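Local coordinates for protein erythropoietin (Homo sapiens, PDB 1EER) that acts as a hormone that binds and dimerises the erythropoietin receptor, activating JAK2 and so controlling red-cell proliferation and differentiation, at residues Thr40-Thr44 with Val144-Phe148; Leu91-Val95 with Phe138-Phe142; Val11-Tyr15 with Ser104-Leu108. The protein carries 5 engineered substitutions. All coordinates share one frame; numbering follows the deposited sequence.

Interaction 1: Thr40-Thr44 with Val144-Phe148; sequences TVPDT and VYSNF
Thr44 meets helix 138-161 with both branches of its side chain. Thr44 CG2 lies 3.6 Å from Val144 CG1, touches Phe148 CB and is at the edge of the Phe148 ring, near its plane. Val144 CG1 stands anti to its backbone N (chi1 161°), which carries it towards the loop. There it meets Pro42 CD at 4.0 Å and Val41 CB at 4.2 Å. Pro42 CG packs on Phe148 CD2 at 3.9 Å, with the side chains roughly perpendicular.

Thr44 OG1 rests against Asn147 CB at 3.4 Å. Polar contacts run through two waters; no direct hydrogen bond joins the segments. One water donates to both Thr44 O and Asn147 O. The other donates to Thr44 OG1 at 2.9 Å and accepts from Asn147 ND2 at 2.8 Å. Thr44 OG1 also bonds to the backbone of another protein's chain, and Asn147 ND2 to a polar side chain there; Asn147 OD1 bonds to Arg150 NE.

Val41 pairs with Ile133 of strand 133-137 through backbone hydrogen bonds, and Phe148 packs on Leu67 and Leu70 of helix 56-82. This is a four-helix cytokine's long first crossover, with its short strand, laid against the last helix beside a protein-binding surface.

Interaction 2: Leu91-Val95 with Phe138-Phe142; sequences LQLHV and FRKLF
Leu91 packs on Phe138 with both of its methyl groups. Leu91 CD1 makes a CH-pi contact over one face of the Phe138 ring, 3.8 Å from the centroid and 27° off the ring normal. It is displaced towards the rim, so its closest ring atom is Phe138 CD2 at 3.4 Å. The other methyl, Leu91 CD2, reaches the root of the same side chain, 3.5 Å from Phe138 CB.

The remaining contacts are apolar and centre on Phe142. Its ring points its far end at helix 91-111. Leu91 CD2 lies at the ring edge, 3.8 Å from Phe142 CE2. Val95 CG2 is also at the edge, 3.6 Å from Phe142 CZ. Val95 CG2 is anti to its carbonyl carbon, and from there it also touches Phe138 CE1 at 4.0 Å. His94 contributes CB, 3.6 Å from Phe142 CZ, while its imidazole turns off towards Glu21, Ala22 and Ile25 of helix 9-25. No hydrogen bond crosses between the segments.

The helix axes approach to 12.2 Å, with the chains running in the same general direction at 25°. The two phenylalanine rings, with Leu91 and Val95, bridge this distance. Leu81 of helix 56-82 touches both Leu91 and Phe138, and Ala22 touches Phe142, so the other two long helices join the same core. This is the hydrophobic interior of the up-up-down-down four-helix bundle of long-chain cytokines, seen where the parallel third and fourth long helices begin.

Interaction 3: Val11-Tyr15 with Ser104-Leu108; sequences VLERY and SLTTL
Tyr15 and Leu105 carry this contact; their side chains come from the two helices and run past one another head to tail. Leu105 CG lies over one face of the Tyr15 ring, 4.1 Å above its plane and towards the rim, with the methyls beyond the rim. Leu105 CD2 makes the nearest approach, 3.6 Å from Tyr15 CD2. The other methyl, Leu105 CD1, reaches back to Tyr15 CB. Tyr15 CG is anti to the carbonyl carbon (chi1 -55°), an orientation that takes the ring across to helix 91-111.

Leu12 meets Leu105 at about a right angle, with Leu12 CD1 3.7 Å from Leu105 CD2. That methyl touches Leu12 and the tyrosine ring on adjacent sides. Leu108 CD2 makes looser contacts, 4.4 Å from both Val11 CG1 and Tyr15 CE2.

The phenol end passes beside Ser104, where Tyr15 OH is 3.4 Å from Ser104 CB. The hydroxyls do not bond directly. A water in the plane of the ring, at its edge, links them, 2.9 Å from Tyr15 OH and donating to Ser104 OG at 2.7 Å. Ser104 OG has further partners in Ser100 O and the backbone of another protein's chain.

The short segments run roughly antiparallel, at 148°. Leu12 also packs on Leu153 and Leu105 on Leu149, both of helix 138-161. Aliphatic groups and the face of Tyr15 thus join the helices. The surface met by another protein is chemically mixed: Val11 and Tyr15 pack on its aromatic side chains, and the water-bridged hydroxyls of Tyr15 and Ser104 add a polar part.

How the interactions relate
Helix 138-161 is shared by interactions 1 and 2, and helix 91-111 by interactions 2 and 3. The centres of interactions 1 and 2 are about 12 Å apart, and Val41 CG1 touches Leu141 CD1 at 4.1 Å. Interaction 3 lies about 16 Å from interaction 1 and 18 Å from interaction 2, between centres, and touches neither. Along the chain, interaction 2 is nested within the loop closed by interaction 1, and interaction 3 alternates with both. Together they join the first, third and last long helices and the first crossover into one domain. Residues of all three pairs reach other protein chains, in interaction 2 only the non-contacting Lys140, consistent with packing close to the receptor-binding surfaces.

Interaction 1: Thr40-Thr44 with Val144-Phe148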
loop_
_atom_site.group_PDB
_atom_site.type_symbol
_atom_site.label_atom_id
_atom_site.label_comp_id
_atom_site.label_asym_id
_atom_site.label_seq_id
_atom_site.Cartn_x
_atom_site.Cartn_y
_atom_site.Cartn_z
ATOM N N THR A 40 -20.572 -4.342 -15.429
ATOM C CA THR A 40 -19.472 -4.094 -16.348
ATOM C C THR A 40 -18.278 -3.520 -15.585
ATOM O O THR A 40 -18.429 -2.650 -14.734
ATOM C CB THR A 40 -19.896 -3.107 -17.442
ATOM O OG1 THR A 40 -21.054 -3.617 -18.115
ATOM C CG2 THR A 40 -18.766 -2.904 -18.448
ATOM N N VAL A 41 -17.084 -4.007 -15.893
ATOM C CA VAL A 41 -15.882 -3.543 -15.209
ATOM C C VAL A 41 -14.799 -3.252 -16.228
ATOM O O VAL A 41 -14.900 -3.664 -17.381
ATOM C CB VAL A 41 -15.377 -4.612 -14.215
ATOM C CG1 VAL A 41 -16.323 -4.692 -13.028
ATOM C CG2 VAL A 41 -15.286 -5.968 -14.904
ATOM N N PRO A 42 -13.745 -2.531 -15.831
ATOM C CA PRO A 42 -12.734 -2.284 -16.864
ATOM C C PRO A 42 -11.814 -3.494 -17.043
ATOM O O PRO A 42 -11.892 -4.468 -16.292
ATOM C CB PRO A 42 -11.990 -1.049 -16.351
ATOM C CG PRO A 42 -12.192 -1.075 -14.853
ATOM C CD PRO A 42 -13.390 -1.930 -14.532
ATOM N N ASP A 43 -10.964 -3.441 -18.056
ATOM C CA ASP A 43 -10.019 -4.519 -18.282
ATOM C C ASP A 43 -8.800 -4.088 -17.496
ATOM O O ASP A 43 -8.388 -2.935 -17.595
ATOM C CB ASP A 43 -9.657 -4.632 -19.762
ATOM C CG ASP A 43 -8.717 -5.796 -20.044
ATOM O OD1 ASP A 43 -8.113 -6.333 -19.091
ATOM O OD2 ASP A 43 -8.585 -6.179 -21.220
ATOM N N THR A 44 -8.225 -4.990 -16.708
ATOM C CA THR A 44 -7.056 -4.618 -15.920
ATOM C C THR A 44 -5.726 -5.181 -16.418
ATOM O O THR A 44 -4.666 -4.842 -15.884
ATOM C CB THR A 44 -7.230 -5.011 -14.438
ATOM O OG1 THR A 44 -7.106 -6.429 -14.299
ATOM C CG2 THR A 44 -8.594 -4.568 -13.934
ATOM N N VAL A 144 -10.658 -7.077 -9.376
ATOM C CA VAL A 144 -10.460 -6.139 -10.480
ATOM C C VAL A 144 -10.035 -4.770 -9.913
ATOM O O VAL A 144 -9.176 -4.081 -10.477
ATOM C CB VAL A 144 -11.784 -5.976 -11.313
ATOM C CG1 VAL A 144 -11.748 -4.695 -12.137
ATOM C CG2 VAL A 144 -11.993 -7.181 -12.220
ATOM N N TYR A 145 -10.656 -4.385 -8.799
ATOM C CA TYR A 145 -10.366 -3.122 -8.132
ATOM C C TYR A 145 -8.877 -3.076 -7.795
ATOM O O TYR A 145 -8.204 -2.095 -8.099
ATOM C CB TYR A 145 -11.215 -3.007 -6.854
ATOM C CG TYR A 145 -10.890 -1.834 -5.950
ATOM C CD1 TYR A 145 -10.815 -0.536 -6.453
ATOM C CD2 TYR A 145 -10.712 -2.018 -4.580
ATOM C CE1 TYR A 145 -10.577 0.558 -5.613
ATOM C CE2 TYR A 145 -10.470 -0.930 -3.723
ATOM C CZ TYR A 145 -10.405 0.355 -4.250
ATOM O OH TYR A 145 -10.164 1.429 -3.422
ATOM N N SER A 146 -8.373 -4.147 -7.181
ATOM C CA SER A 146 -6.955 -4.246 -6.805
ATOM C C SER A 146 -6.022 -4.324 -8.022
ATOM O O SER A 146 -5.029 -3.601 -8.092
ATOM C CB SER A 146 -6.733 -5.475 -5.909
ATOM O OG SER A 146 -5.365 -5.635 -5.575
ATOM N N ASN A 147 -6.340 -5.194 -8.980
ATOM C CA ASN A 147 -5.505 -5.344 -10.166
ATOM C C ASN A 147 -5.402 -4.045 -10.954
ATOM O O ASN A 147 -4.351 -3.743 -11.528
ATOM C CB ASN A 147 -6.046 -6.460 -11.073
ATOM C CG ASN A 147 -5.504 -7.836 -10.702
ATOM O OD1 ASN A 147 -4.532 -7.957 -9.963
ATOM N ND2 ASN A 147 -6.135 -8.876 -11.222
ATOM N N PHE A 148 -6.489 -3.271 -10.982
ATOM C CA PHE A 148 -6.482 -1.997 -11.707
ATOM C C PHE A 148 -5.607 -0.922 -11.047
ATOM O O PHE A 148 -4.781 -0.276 -11.709
ATOM C CB PHE A 148 -7.905 -1.450 -11.860
ATOM C CG PHE A 148 -8.006 -0.305 -12.832
ATOM C CD1 PHE A 148 -7.725 0.995 -12.428
ATOM C CD2 PHE A 148 -8.370 -0.529 -14.159
ATOM C CE1 PHE A 148 -7.806 2.056 -13.325
ATOM C CE2 PHE A 148 -8.453 0.524 -15.067
ATOM C CZ PHE A 148 -8.170 1.821 -14.650
HETATM O O HOH W 1 -4.106 -2.866 -14.030
HETATM O O HOH W 2 -8.417 -8.554 -12.795
#

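Interaction 2: Leu91-Val95 with Phe138-Phe142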
loop_
_atom_site.group_PDB
_atom_site.type_symbol
_atom_site.label_atom_id
_atom_site.label_comp_id
_atom_site.label_asym_id
_atom_site.label_seq_id
_atom_site.Cartn_x
_atom_site.Cartn_y
_atom_site.Cartn_z
ATOM N N LEU A 91 -18.344 -7.384 3.464
ATOM C CA LEU A 91 -18.521 -6.566 2.267
ATOM C C LEU A 91 -18.715 -5.064 2.457
ATOM O O LEU A 91 -18.083 -4.267 1.772
ATOM C CB LEU A 91 -19.693 -7.101 1.442
ATOM C CG LEU A 91 -19.427 -8.343 0.594
ATOM C CD1 LEU A 91 -20.679 -8.709 -0.173
ATOM C CD2 LEU A 91 -18.276 -8.085 -0.349
ATOM N N GLN A 92 -19.588 -4.678 3.380
ATOM C CA GLN A 92 -19.888 -3.265 3.593
ATOM C C GLN A 92 -18.719 -2.291 3.690
ATOM O O GLN A 92 -18.623 -1.363 2.884
ATOM C CB GLN A 92 -20.784 -3.086 4.823
ATOM C CG GLN A 92 -21.487 -1.725 4.870
ATOM C CD GLN A 92 -22.373 -1.468 3.659
ATOM O OE1 GLN A 92 -22.085 -0.600 2.830
ATOM N NE2 GLN A 92 -23.459 -2.221 3.554
ATOM N N LEU A 93 -17.832 -2.487 4.663
ATOM C CA LEU A 93 -16.717 -1.560 4.832
ATOM C C LEU A 93 -15.771 -1.500 3.652
ATOM O O LEU A 93 -15.286 -0.424 3.313
ATOM C CB LEU A 93 -15.926 -1.870 6.107
ATOM C CG LEU A 93 -15.669 -3.324 6.488
ATOM C CD1 LEU A 93 -14.385 -3.392 7.305
ATOM C CD2 LEU A 93 -16.860 -3.881 7.279
ATOM N N HIS A 94 -15.516 -2.646 3.023
ATOM C CA HIS A 94 -14.615 -2.687 1.874
ATOM C C HIS A 94 -15.212 -1.881 0.733
ATOM O O HIS A 94 -14.493 -1.216 -0.003
ATOM C CB HIS A 94 -14.369 -4.131 1.422
ATOM C CG HIS A 94 -13.665 -4.970 2.443
ATOM N ND1 HIS A 94 -12.343 -4.777 2.781
ATOM C CD2 HIS A 94 -14.103 -5.998 3.209
ATOM C CE1 HIS A 94 -11.997 -5.650 3.712
ATOM N NE2 HIS A 94 -13.047 -6.402 3.989
ATOM N N VAL A 95 -16.531 -1.939 0.589
ATOM C CA VAL A 95 -17.213 -1.189 -0.468
ATOM C C VAL A 95 -17.191 0.313 -0.162
ATOM O O VAL A 95 -17.000 1.139 -1.053
ATOM C CB VAL A 95 -18.679 -1.643 -0.607
ATOM C CG1 VAL A 95 -19.415 -0.731 -1.568
ATOM C CG2 VAL A 95 -18.737 -3.087 -1.098
ATOM N N PHE A 138 -18.795 -10.150 -5.771
ATOM C CA PHE A 138 -18.030 -9.061 -5.188
ATOM C C PHE A 138 -16.562 -9.422 -5.241
ATOM O O PHE A 138 -15.690 -8.550 -5.235
ATOM C CB PHE A 138 -18.473 -8.824 -3.746
ATOM C CG PHE A 138 -19.632 -7.886 -3.629
ATOM C CD1 PHE A 138 -19.430 -6.509 -3.648
ATOM C CD2 PHE A 138 -20.932 -8.377 -3.559
ATOM C CE1 PHE A 138 -20.510 -5.632 -3.605
ATOM C CE2 PHE A 138 -22.017 -7.509 -3.515
ATOM C CZ PHE A 138 -21.806 -6.133 -3.539
ATOM N N ARG A 139 -16.305 -10.725 -5.301
ATOM C CA ARG A 139 -14.950 -11.257 -5.368
ATOM C C ARG A 139 -14.253 -10.772 -6.630
ATOM O O ARG A 139 -13.138 -10.257 -6.561
ATOM C CB ARG A 139 -14.971 -12.793 -5.349
ATOM C CG ARG A 139 -13.578 -13.419 -5.290
ATOM C CD ARG A 139 -13.615 -14.913 -5.533
ATOM N NE ARG A 139 -14.851 -15.321 -6.187
ATOM C CZ ARG A 139 -15.640 -16.295 -5.747
ATOM N NH1 ARG A 139 -15.319 -16.970 -4.643
ATOM N NH2 ARG A 139 -16.753 -16.591 -6.407
ATOM N N LYS A 140 -14.904 -10.925 -7.784
ATOM C CA LYS A 140 -14.289 -10.475 -9.021
ATOM C C LYS A 140 -14.217 -8.959 -9.046
ATOM O O LYS A 140 -13.255 -8.391 -9.547
ATOM C CB LYS A 140 -15.054 -10.974 -10.247
ATOM C CG LYS A 140 -14.272 -10.724 -11.532
ATOM C CD LYS A 140 -14.879 -11.379 -12.761
ATOM C CE LYS A 140 -14.418 -10.645 -14.010
ATOM N NZ LYS A 140 -14.612 -11.422 -15.260
ATOM N N LEU A 141 -15.235 -8.301 -8.496
ATOM C CA LEU A 141 -15.269 -6.840 -8.450
ATOM C C LEU A 141 -14.051 -6.317 -7.691
ATOM O O LEU A 141 -13.341 -5.442 -8.159
ATOM C CB LEU A 141 -16.566 -6.364 -7.764
ATOM C CG LEU A 141 -16.885 -4.865 -7.641
ATOM C CD1 LEU A 141 -16.625 -4.144 -8.957
ATOM C CD2 LEU A 141 -18.339 -4.694 -7.236
ATOM N N PHE A 142 -13.812 -6.869 -6.515
ATOM C CA PHE A 142 -12.688 -6.437 -5.710
ATOM C C PHE A 142 -11.332 -6.853 -6.264
ATOM O O PHE A 142 -10.355 -6.124 -6.102
ATOM C CB PHE A 142 -12.867 -6.930 -4.279
ATOM C CG PHE A 142 -13.787 -6.069 -3.467
ATOM C CD1 PHE A 142 -13.516 -4.713 -3.299
ATOM C CD2 PHE A 142 -14.939 -6.595 -2.902
ATOM C CE1 PHE A 142 -14.391 -3.887 -2.575
ATOM C CE2 PHE A 142 -15.824 -5.777 -2.173
ATOM C CZ PHE A 142 -15.548 -4.424 -2.013
#

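Interaction 3: Val11-Tyr15 with Ser104-Leu108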
loop_
_atom_site.group_PDB
_atom_site.type_symbol
_atom_site.label_atom_id
_atom_site.label_comp_id
_atom_site.label_asym_id
_atom_site.label_seq_id
_atom_site.Cartn_x
_atom_site.Cartn_y
_atom_site.Cartn_z
ATOM N N VAL A 11 1.129 7.887 -0.441
ATOM C CA VAL A 11 -0.223 8.400 -0.571
ATOM C C VAL A 11 -1.045 7.464 -1.441
ATOM O O VAL A 11 -2.142 7.058 -1.062
ATOM C CB VAL A 11 -0.231 9.825 -1.181
ATOM C CG1 VAL A 11 -1.678 10.328 -1.352
ATOM C CG2 VAL A 11 0.561 10.768 -0.282
ATOM N N LEU A 12 -0.512 7.108 -2.604
ATOM C CA LEU A 12 -1.229 6.217 -3.501
ATOM C C LEU A 12 -1.297 4.808 -2.927
ATOM O O LEU A 12 -2.307 4.117 -3.059
ATOM C CB LEU A 12 -0.550 6.194 -4.868
ATOM C CG LEU A 12 -1.017 5.101 -5.832
ATOM C CD1 LEU A 12 -2.543 5.066 -5.909
ATOM C CD2 LEU A 12 -0.413 5.367 -7.195
ATOM N N GLU A 13 -0.216 4.395 -2.272
ATOM C CA GLU A 13 -0.130 3.065 -1.685
ATOM C C GLU A 13 -1.225 2.745 -0.682
ATOM O O GLU A 13 -1.617 1.585 -0.544
ATOM C CB GLU A 13 1.226 2.871 -1.012
ATOM C CG GLU A 13 1.387 1.509 -0.364
ATOM C CD GLU A 13 2.837 1.051 -0.304
ATOM O OE1 GLU A 13 3.442 0.793 -1.374
ATOM O OE2 GLU A 13 3.369 0.946 0.821
ATOM N N ARG A 14 -1.709 3.761 0.034
ATOM C CA ARG A 14 -2.760 3.544 1.019
ATOM C C ARG A 14 -3.935 2.824 0.374
ATOM O O ARG A 14 -4.486 1.871 0.928
ATOM C CB ARG A 14 -3.236 4.875 1.602
ATOM C CG ARG A 14 -4.250 4.701 2.722
ATOM C CD ARG A 14 -5.132 5.929 2.888
ATOM N NE ARG A 14 -6.408 5.582 3.503
ATOM C CZ ARG A 14 -7.417 6.431 3.664
ATOM N NH1 ARG A 14 -7.298 7.685 3.255
ATOM N NH2 ARG A 14 -8.549 6.019 4.221
ATOM N N TYR A 15 -4.310 3.281 -0.810
ATOM C CA TYR A 15 -5.437 2.694 -1.519
ATOM C C TYR A 15 -5.127 1.306 -2.082
ATOM O O TYR A 15 -5.967 0.409 -2.036
ATOM C CB TYR A 15 -5.887 3.658 -2.620
ATOM C CG TYR A 15 -6.210 5.030 -2.065
ATOM C CD1 TYR A 15 -7.375 5.246 -1.322
ATOM C CD2 TYR A 15 -5.336 6.102 -2.245
ATOM C CE1 TYR A 15 -7.661 6.495 -0.771
ATOM C CE2 TYR A 15 -5.610 7.355 -1.701
ATOM C CZ TYR A 15 -6.774 7.544 -0.965
ATOM O OH TYR A 15 -7.052 8.779 -0.426
ATOM N N SER A 104 -11.240 9.658 -4.129
ATOM C CA SER A 104 -10.001 10.383 -3.888
ATOM C C SER A 104 -9.042 10.217 -5.065
ATOM O O SER A 104 -8.446 11.188 -5.542
ATOM C CB SER A 104 -9.353 9.883 -2.602
ATOM O OG SER A 104 -10.206 10.116 -1.493
ATOM N N LEU A 105 -8.911 8.985 -5.544
ATOM C CA LEU A 105 -8.025 8.700 -6.664
ATOM C C LEU A 105 -8.435 9.485 -7.902
ATOM O O LEU A 105 -7.578 9.990 -8.630
ATOM C CB LEU A 105 -8.020 7.194 -6.956
ATOM C CG LEU A 105 -7.406 6.365 -5.822
ATOM C CD1 LEU A 105 -7.724 4.890 -6.017
ATOM C CD2 LEU A 105 -5.897 6.604 -5.786
ATOM N N THR A 106 -9.740 9.589 -8.143
ATOM C CA THR A 106 -10.246 10.341 -9.295
ATOM C C THR A 106 -9.799 11.804 -9.242
ATOM O O THR A 106 -9.389 12.381 -10.255
ATOM C CB THR A 106 -11.783 10.343 -9.349
ATOM O OG1 THR A 106 -12.267 9.000 -9.460
ATOM C CG2 THR A 106 -12.259 11.164 -10.536
ATOM N N THR A 107 -9.894 12.405 -8.058
ATOM C CA THR A 107 -9.503 13.792 -7.882
ATOM C C THR A 107 -7.992 13.876 -8.037
ATOM O O THR A 107 -7.474 14.770 -8.700
ATOM C CB THR A 107 -9.908 14.317 -6.478
ATOM O OG1 THR A 107 -11.338 14.313 -6.353
ATOM C CG2 THR A 107 -9.399 15.736 -6.271
ATOM N N LEU A 108 -7.297 12.916 -7.436
ATOM C CA LEU A 108 -5.838 12.846 -7.487
ATOM C C LEU A 108 -5.292 12.727 -8.920
ATOM O O LEU A 108 -4.315 13.400 -9.281
ATOM C CB LEU A 108 -5.358 11.661 -6.642
ATOM C CG LEU A 108 -4.552 11.941 -5.363
ATOM C CD1 LEU A 108 -4.905 13.306 -4.776
ATOM C CD2 LEU A 108 -4.821 10.831 -4.361
HETATM O O HOH W 3 -9.727 8.836 0.811
#